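Local coordinates for polyguluronate lyase (Corynebacterium sp., PDB 1UAI), which probably cleaves the poly(alpha-L-guluronate) blocks of alginate by a lyase reaction, acting as a single-chain jellyroll beta-sandwich enzyme, at residues A[100-105]-A[215-220]; A[53-58]-A[211-216]. One frame throughout, in Å; residues are numbered along the deposited sequence.

Interaction 1 (A[100-105]-A[215-220]); sequences REAFNH and SLYKLQ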
loop_
_atom_site.group_PDB
_atom_site.type_symbol
_atom_site.label_atom_id
_atom_site.label_comp_id
_atom_site.label_asym_id
_atom_site.label_seq_id
_atom_site.Cartn_x
_atom_site.Cartn_y
_atom_site.Cartn_z
ATOM N N ARG A 100 -8.135 -6.697 1.192
ATOM C CA ARG A 100 -8.382 -7.504 0.009
ATOM C C ARG A 100 -7.992 -6.611 -1.147
ATOM O O ARG A 100 -8.504 -5.500 -1.278
ATOM C CB ARG A 100 -9.851 -7.902 -0.105
ATOM C CG ARG A 100 -10.256 -8.956 0.900
ATOM C CD ARG A 100 -11.698 -9.379 0.732
ATOM N NE ARG A 100 -12.124 -10.211 1.850
ATOM C CZ ARG A 100 -13.370 -10.632 2.038
ATOM N NH1 ARG A 100 -14.319 -10.297 1.175
ATOM N NH2 ARG A 100 -13.665 -11.377 3.093
ATOM N N GLU A 101 -7.067 -7.081 -1.973
ATOM C CA GLU A 101 -6.622 -6.279 -3.095
ATOM C C GLU A 101 -6.187 -7.150 -4.249
ATOM O O GLU A 101 -6.083 -8.375 -4.132
ATOM C CB GLU A 101 -5.445 -5.384 -2.680
ATOM C CG GLU A 101 -4.163 -6.146 -2.348
ATOM C CD GLU A 101 -3.012 -5.232 -1.944
ATOM O OE1 GLU A 101 -3.280 -4.094 -1.498
ATOM O OE2 GLU A 101 -1.837 -5.651 -2.053
ATOM N N ALA A 102 -5.949 -6.498 -5.376
ATOM C CA ALA A 102 -5.466 -7.169 -6.565
ATOM C C ALA A 102 -4.461 -6.241 -7.226
ATOM O O ALA A 102 -4.643 -5.020 -7.233
ATOM C CB ALA A 102 -6.614 -7.459 -7.529
ATOM N N PHE A 103 -3.379 -6.815 -7.743
ATOM C CA PHE A 103 -2.380 -6.041 -8.472
ATOM C C PHE A 103 -2.924 -6.081 -9.903
ATOM O O PHE A 103 -3.181 -7.165 -10.435
ATOM C CB PHE A 103 -1.009 -6.721 -8.400
ATOM C CG PHE A 103 -0.395 -6.721 -7.022
ATOM C CD1 PHE A 103 0.347 -5.632 -6.570
ATOM C CD2 PHE A 103 -0.549 -7.819 -6.180
ATOM C CE1 PHE A 103 0.928 -5.639 -5.300
ATOM C CE2 PHE A 103 0.026 -7.834 -4.910
ATOM C CZ PHE A 103 0.766 -6.743 -4.471
ATOM N N ASN A 104 -3.098 -4.916 -10.520
ATOM C CA ASN A 104 -3.667 -4.839 -11.868
ATOM C C ASN A 104 -2.693 -4.555 -12.997
ATOM O O ASN A 104 -2.933 -4.944 -14.140
ATOM C CB ASN A 104 -4.720 -3.727 -11.957
ATOM C CG ASN A 104 -5.746 -3.773 -10.851
ATOM O OD1 ASN A 104 -5.957 -2.772 -10.160
ATOM N ND2 ASN A 104 -6.409 -4.913 -10.688
ATOM N N HIS A 105 -1.605 -3.865 -12.688
ATOM C CA HIS A 105 -0.679 -3.454 -13.729
ATOM C C HIS A 105 0.708 -3.290 -13.137
ATOM O O HIS A 105 0.852 -2.892 -11.981
ATOM C CB HIS A 105 -1.188 -2.118 -14.287
ATOM C CG HIS A 105 -0.809 -1.849 -15.710
ATOM N ND1 HIS A 105 0.388 -1.265 -16.065
ATOM C CD2 HIS A 105 -1.494 -2.035 -16.862
ATOM C CE1 HIS A 105 0.421 -1.100 -17.375
ATOM N NE2 HIS A 105 -0.709 -1.558 -17.882
ATOM N N SER A 215 -5.851 -2.423 -6.842
ATOM C CA SER A 215 -7.248 -2.149 -6.528
ATOM C C SER A 215 -7.493 -2.707 -5.133
ATOM O O SER A 215 -7.182 -3.867 -4.852
ATOM C CB SER A 215 -8.185 -2.815 -7.538
ATOM O OG SER A 215 -8.155 -2.138 -8.783
ATOM N N LEU A 216 -8.040 -1.866 -4.263
ATOM C CA LEU A 216 -8.313 -2.230 -2.879
ATOM C C LEU A 216 -9.818 -2.375 -2.677
ATOM O O LEU A 216 -10.580 -1.429 -2.884
ATOM C CB LEU A 216 -7.741 -1.146 -1.968
ATOM C CG LEU A 216 -7.627 -1.391 -0.465
ATOM C CD1 LEU A 216 -6.825 -2.653 -0.198
ATOM C CD2 LEU A 216 -6.951 -0.187 0.180
ATOM N N TYR A 217 -10.228 -3.568 -2.256
ATOM C CA TYR A 217 -11.635 -3.909 -2.067
ATOM C C TYR A 217 -12.126 -3.956 -0.630
ATOM O O TYR A 217 -13.315 -3.769 -0.369
ATOM C CB TYR A 217 -11.900 -5.248 -2.754
ATOM C CG TYR A 217 -11.703 -5.157 -4.245
ATOM C CD1 TYR A 217 -12.674 -4.563 -5.045
ATOM C CD2 TYR A 217 -10.519 -5.585 -4.849
ATOM C CE1 TYR A 217 -12.481 -4.387 -6.402
ATOM C CE2 TYR A 217 -10.312 -5.411 -6.221
ATOM C CZ TYR A 217 -11.304 -4.807 -6.986
ATOM O OH TYR A 217 -11.124 -4.592 -8.334
ATOM N N LYS A 218 -11.216 -4.220 0.296
ATOM C CA LYS A 218 -11.555 -4.282 1.710
ATOM C C LYS A 218 -10.336 -3.770 2.459
ATOM O O LYS A 218 -9.205 -4.053 2.067
ATOM C CB LYS A 218 -11.857 -5.727 2.105
ATOM C CG LYS A 218 -12.631 -5.899 3.396
ATOM C CD LYS A 218 -13.081 -7.347 3.530
ATOM C CE LYS A 218 -14.096 -7.530 4.638
ATOM N NZ LYS A 218 -14.614 -8.927 4.652
ATOM N N LEU A 219 -10.568 -3.006 3.522
ATOM C CA LEU A 219 -9.483 -2.449 4.324
ATOM C C LEU A 219 -9.982 -2.284 5.749
ATOM O O LEU A 219 -10.846 -1.446 6.021
ATOM C CB LEU A 219 -9.051 -1.091 3.767
ATOM C CG LEU A 219 -7.908 -0.395 4.510
ATOM C CD1 LEU A 219 -6.635 -1.234 4.422
ATOM C CD2 LEU A 219 -7.683 0.983 3.907
ATOM N N GLN A 220 -9.427 -3.079 6.659
ATOM C CA GLN A 220 -9.845 -3.055 8.054
ATOM C C GLN A 220 -8.636 -3.071 8.983
ATOM O O GLN A 220 -7.767 -3.928 8.861
ATOM C CB GLN A 220 -10.722 -4.284 8.353
ATOM C CG GLN A 220 -11.727 -4.642 7.251
ATOM C CD GLN A 220 -12.492 -5.934 7.523
ATOM O OE1 GLN A 220 -11.929 -6.920 7.994
ATOM N NE2 GLN A 220 -13.782 -5.936 7.202
HETATM O O HOH W 1 -9.091 -5.561 -9.720
#
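Lys218 lies over one face of the Arg100 guanidinium, its NZ displaced toward the rim and 3.1 Å from Arg100 NH2, a close approach of two like-charged donors without a hydrogen bond. The Tyr217 ring has Ala102 CB and Glu101 CA at its edge, near its plane, with CE2 4.4 Å from Ala102 CB; a water, also in the ring plane, joins Tyr217 OH to Asn104 ND2. Arg100 and Lys218, an antiparallel hydrogen-bonded pair, leave the same face of the sheet side by side, CB to CB 3.7 Å. With Lys218 CG anti to the backbone N (chi1 -162°) and both chains extended, contact reaches their charged ends; Arg100 NE forms a salt bridge with Glu159. Asn104 OD1 accepts from Ser215 OG at 2.7 Å, and also from Gln213 NE2. A classic beta bulge sets both Tyr217 and Lys218 against Arg100, whose O takes a bond from Tyr217 N at 2.8 Å. On the other face, where Leu216 CD1 touches Glu101 CB, these neighbouring strands 95-105 and 211-223 of the jellyroll beta-sandwich turn Leu216 to Leu75 on strand 72-79 of the other sheet. Two hydrogen bonds grip Asn104 OD1 while ND2 is held by Asn155 OD1 and the water, which together fix the amide; at the bulge Glu159 probably offsets part of the cationic repulsion.

Interaction 2 (A[53-58]-A[211-216]); sequences GVQFRA and YGQVSL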
loop_
_atom_site.group_PDB
_atom_site.type_symbol
_atom_site.label_atom_id
_atom_site.label_comp_id
_atom_site.label_asym_id
_atom_site.label_seq_id
_atom_site.Cartn_x
_atom_site.Cartn_y
_atom_site.Cartn_z
ATOM N N GLY A 53 -14.373 -1.007 -5.812
ATOM C CA GLY A 53 -13.238 -0.759 -4.945
ATOM C C GLY A 53 -12.499 0.508 -5.312
ATOM O O GLY A 53 -12.986 1.321 -6.101
ATOM N N VAL A 54 -11.314 0.675 -4.736
ATOM C CA VAL A 54 -10.505 1.855 -4.986
ATOM C C VAL A 54 -9.289 1.541 -5.842
ATOM O O VAL A 54 -8.516 0.627 -5.547
ATOM C CB VAL A 54 -10.028 2.489 -3.658
ATOM C CG1 VAL A 54 -9.176 3.724 -3.937
ATOM C CG2 VAL A 54 -11.230 2.850 -2.798
ATOM N N GLN A 55 -9.139 2.312 -6.911
ATOM C CA GLN A 55 -8.016 2.174 -7.825
ATOM C C GLN A 55 -6.889 3.117 -7.412
ATOM O O GLN A 55 -7.103 4.323 -7.264
ATOM C CB GLN A 55 -8.467 2.511 -9.248
ATOM C CG GLN A 55 -7.342 2.672 -10.257
ATOM C CD GLN A 55 -7.868 2.931 -11.652
ATOM O OE1 GLN A 55 -8.604 2.113 -12.204
ATOM N NE2 GLN A 55 -7.506 4.072 -12.228
ATOM N N PHE A 56 -5.702 2.548 -7.211
ATOM C CA PHE A 56 -4.503 3.305 -6.856
ATOM C C PHE A 56 -3.523 3.088 -8.003
ATOM O O PHE A 56 -3.210 1.944 -8.344
ATOM C CB PHE A 56 -3.861 2.761 -5.582
ATOM C CG PHE A 56 -4.670 2.982 -4.338
ATOM C CD1 PHE A 56 -4.487 4.127 -3.570
ATOM C CD2 PHE A 56 -5.577 2.021 -3.908
ATOM C CE1 PHE A 56 -5.195 4.309 -2.383
ATOM C CE2 PHE A 56 -6.291 2.193 -2.724
ATOM C CZ PHE A 56 -6.097 3.339 -1.958
ATOM N N ARG A 57 -3.038 4.172 -8.597
ATOM C CA ARG A 57 -2.092 4.062 -9.701
ATOM C C ARG A 57 -0.932 5.027 -9.515
ATOM O O ARG A 57 -1.131 6.180 -9.135
ATOM C CB ARG A 57 -2.786 4.356 -11.038
ATOM C CG ARG A 57 -1.863 4.221 -12.248
ATOM C CD ARG A 57 -2.543 4.613 -13.557
ATOM N NE ARG A 57 -3.699 3.772 -13.853
ATOM C CZ ARG A 57 -4.426 3.868 -14.962
ATOM N NH1 ARG A 57 -4.110 4.769 -15.884
ATOM N NH2 ARG A 57 -5.469 3.070 -15.146
ATOM N N ALA A 58 0.281 4.542 -9.773
ATOM C CA ALA A 58 1.485 5.360 -9.676
ATOM C C ALA A 58 2.411 4.983 -10.828
ATOM O O ALA A 58 2.878 3.844 -10.920
ATOM C CB ALA A 58 2.182 5.137 -8.337
ATOM N N TYR A 211 3.087 2.176 -15.620
ATOM C CA TYR A 211 2.721 2.258 -14.214
ATOM C C TYR A 211 2.373 0.979 -13.479
ATOM O O TYR A 211 2.182 -0.086 -14.068
ATOM C CB TYR A 211 1.513 3.193 -14.103
ATOM C CG TYR A 211 0.286 2.671 -14.845
ATOM C CD1 TYR A 211 -0.585 1.754 -14.248
ATOM C CD2 TYR A 211 0.012 3.077 -16.153
ATOM C CE1 TYR A 211 -1.699 1.259 -14.934
ATOM C CE2 TYR A 211 -1.097 2.587 -16.848
ATOM C CZ TYR A 211 -1.948 1.681 -16.234
ATOM O OH TYR A 211 -3.046 1.208 -16.917
ATOM N N GLY A 212 2.284 1.132 -12.163
ATOM C CA GLY A 212 1.873 0.055 -11.294
ATOM C C GLY A 212 0.492 0.469 -10.807
ATOM O O GLY A 212 0.228 1.660 -10.604
ATOM N N GLN A 213 -0.402 -0.498 -10.644
ATOM C CA GLN A 213 -1.748 -0.208 -10.170
ATOM C C GLN A 213 -2.255 -1.334 -9.289
ATOM O O GLN A 213 -2.026 -2.512 -9.572
ATOM C CB GLN A 213 -2.715 -0.015 -11.342
ATOM C CG GLN A 213 -4.164 0.194 -10.909
ATOM C CD GLN A 213 -5.081 0.497 -12.076
ATOM O OE1 GLN A 213 -4.894 1.487 -12.781
ATOM N NE2 GLN A 213 -6.076 -0.355 -12.286
ATOM N N VAL A 214 -2.939 -0.947 -8.219
ATOM C CA VAL A 214 -3.520 -1.876 -7.263
ATOM C C VAL A 214 -4.963 -1.448 -6.999
ATOM O O VAL A 214 -5.262 -0.255 -6.952
ATOM C CB VAL A 214 -2.756 -1.844 -5.912
ATOM C CG1 VAL A 214 -3.497 -2.660 -4.865
ATOM C CG2 VAL A 214 -1.346 -2.371 -6.096
ATOM N N SER A 215 -5.851 -2.423 -6.842
ATOM C CA SER A 215 -7.248 -2.149 -6.528
ATOM C C SER A 215 -7.493 -2.707 -5.133
ATOM O O SER A 215 -7.182 -3.867 -4.852
ATOM C CB SER A 215 -8.185 -2.815 -7.538
ATOM O OG SER A 215 -8.155 -2.138 -8.783
ATOM N N LEU A 216 -8.040 -1.866 -4.263
ATOM C CA LEU A 216 -8.313 -2.230 -2.879
ATOM C C LEU A 216 -9.818 -2.375 -2.677
ATOM O O LEU A 216 -10.580 -1.429 -2.884
ATOM C CB LEU A 216 -7.741 -1.146 -1.968
ATOM C CG LEU A 216 -7.627 -1.391 -0.465
ATOM C CD1 LEU A 216 -6.825 -2.653 -0.198
ATOM C CD2 LEU A 216 -6.951 -0.187 0.180
HETATM O O HOH W 2 -7.394 0.515 -14.804
#
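Arg57 lays its guanidinium flat on the Tyr211 ring, planes 8° apart and centres 4.0 Å apart, an off-centre cation-pi stack. Its CD, at the end of an extended CB-CG-CD chain, sits over the ring 3.6 Å from the centroid, a CH-pi contact; the bend at chi3 (-61°) then lays the guanidinium over the same face. Gln213 meets that group at its edge instead: amide and guanidinium are nearly coplanar, and OE1 accepts from Arg57 NE at 2.8 Å and from NH2 at 2.9 Å, a side-on grip on one oxygen. The Gln55 amide stacks on the Gln213 amide with planes 18° apart, Gln55 CD lying 3.5 Å from Gln213 OE1. A water links Gln213 NE2 with Gln55 OE1 and, weakly, Arg57 NH2, while Gln55 NE2 is held by Pro43 O. On the opposite face of the sheet the Phe56 ring touches Leu216 CB edge-on through CE2, at 3.7 Å, and both pack toward Leu75 between the two sheets of the sandwich. Backbone pairs from Val54–Leu216 to Ala58–Gly212 join the strands. The two bonds and the stack together fix the rotation of the guanidinium, and its charge would probably polarise the Gln213 carbonyl.

How the interactions relate
Both contacts belong to one antiparallel sheet of the jellyroll sandwich, their centres about 8 Å apart. Strand 211-223 runs between strands 54-59 and 95-105: interaction 2 joins its beginning to the former, interaction 1 its next part to the latter, and Ser215 and Leu216 serve both. Along the chain, 53-58 comes first, then 100-105, so a strand late in the sequence lies between two much earlier ones. Two probable hydrogen bonds, Asn104 N to Gln213 O at 2.8 Å and His105 ND1 to Tyr211 O at 2.9 Å, extend the joining of 95-105 to 211-223 into the part that also pairs with 54-59. Paired on both its edges, strand 211-223 makes the sheet continuous here.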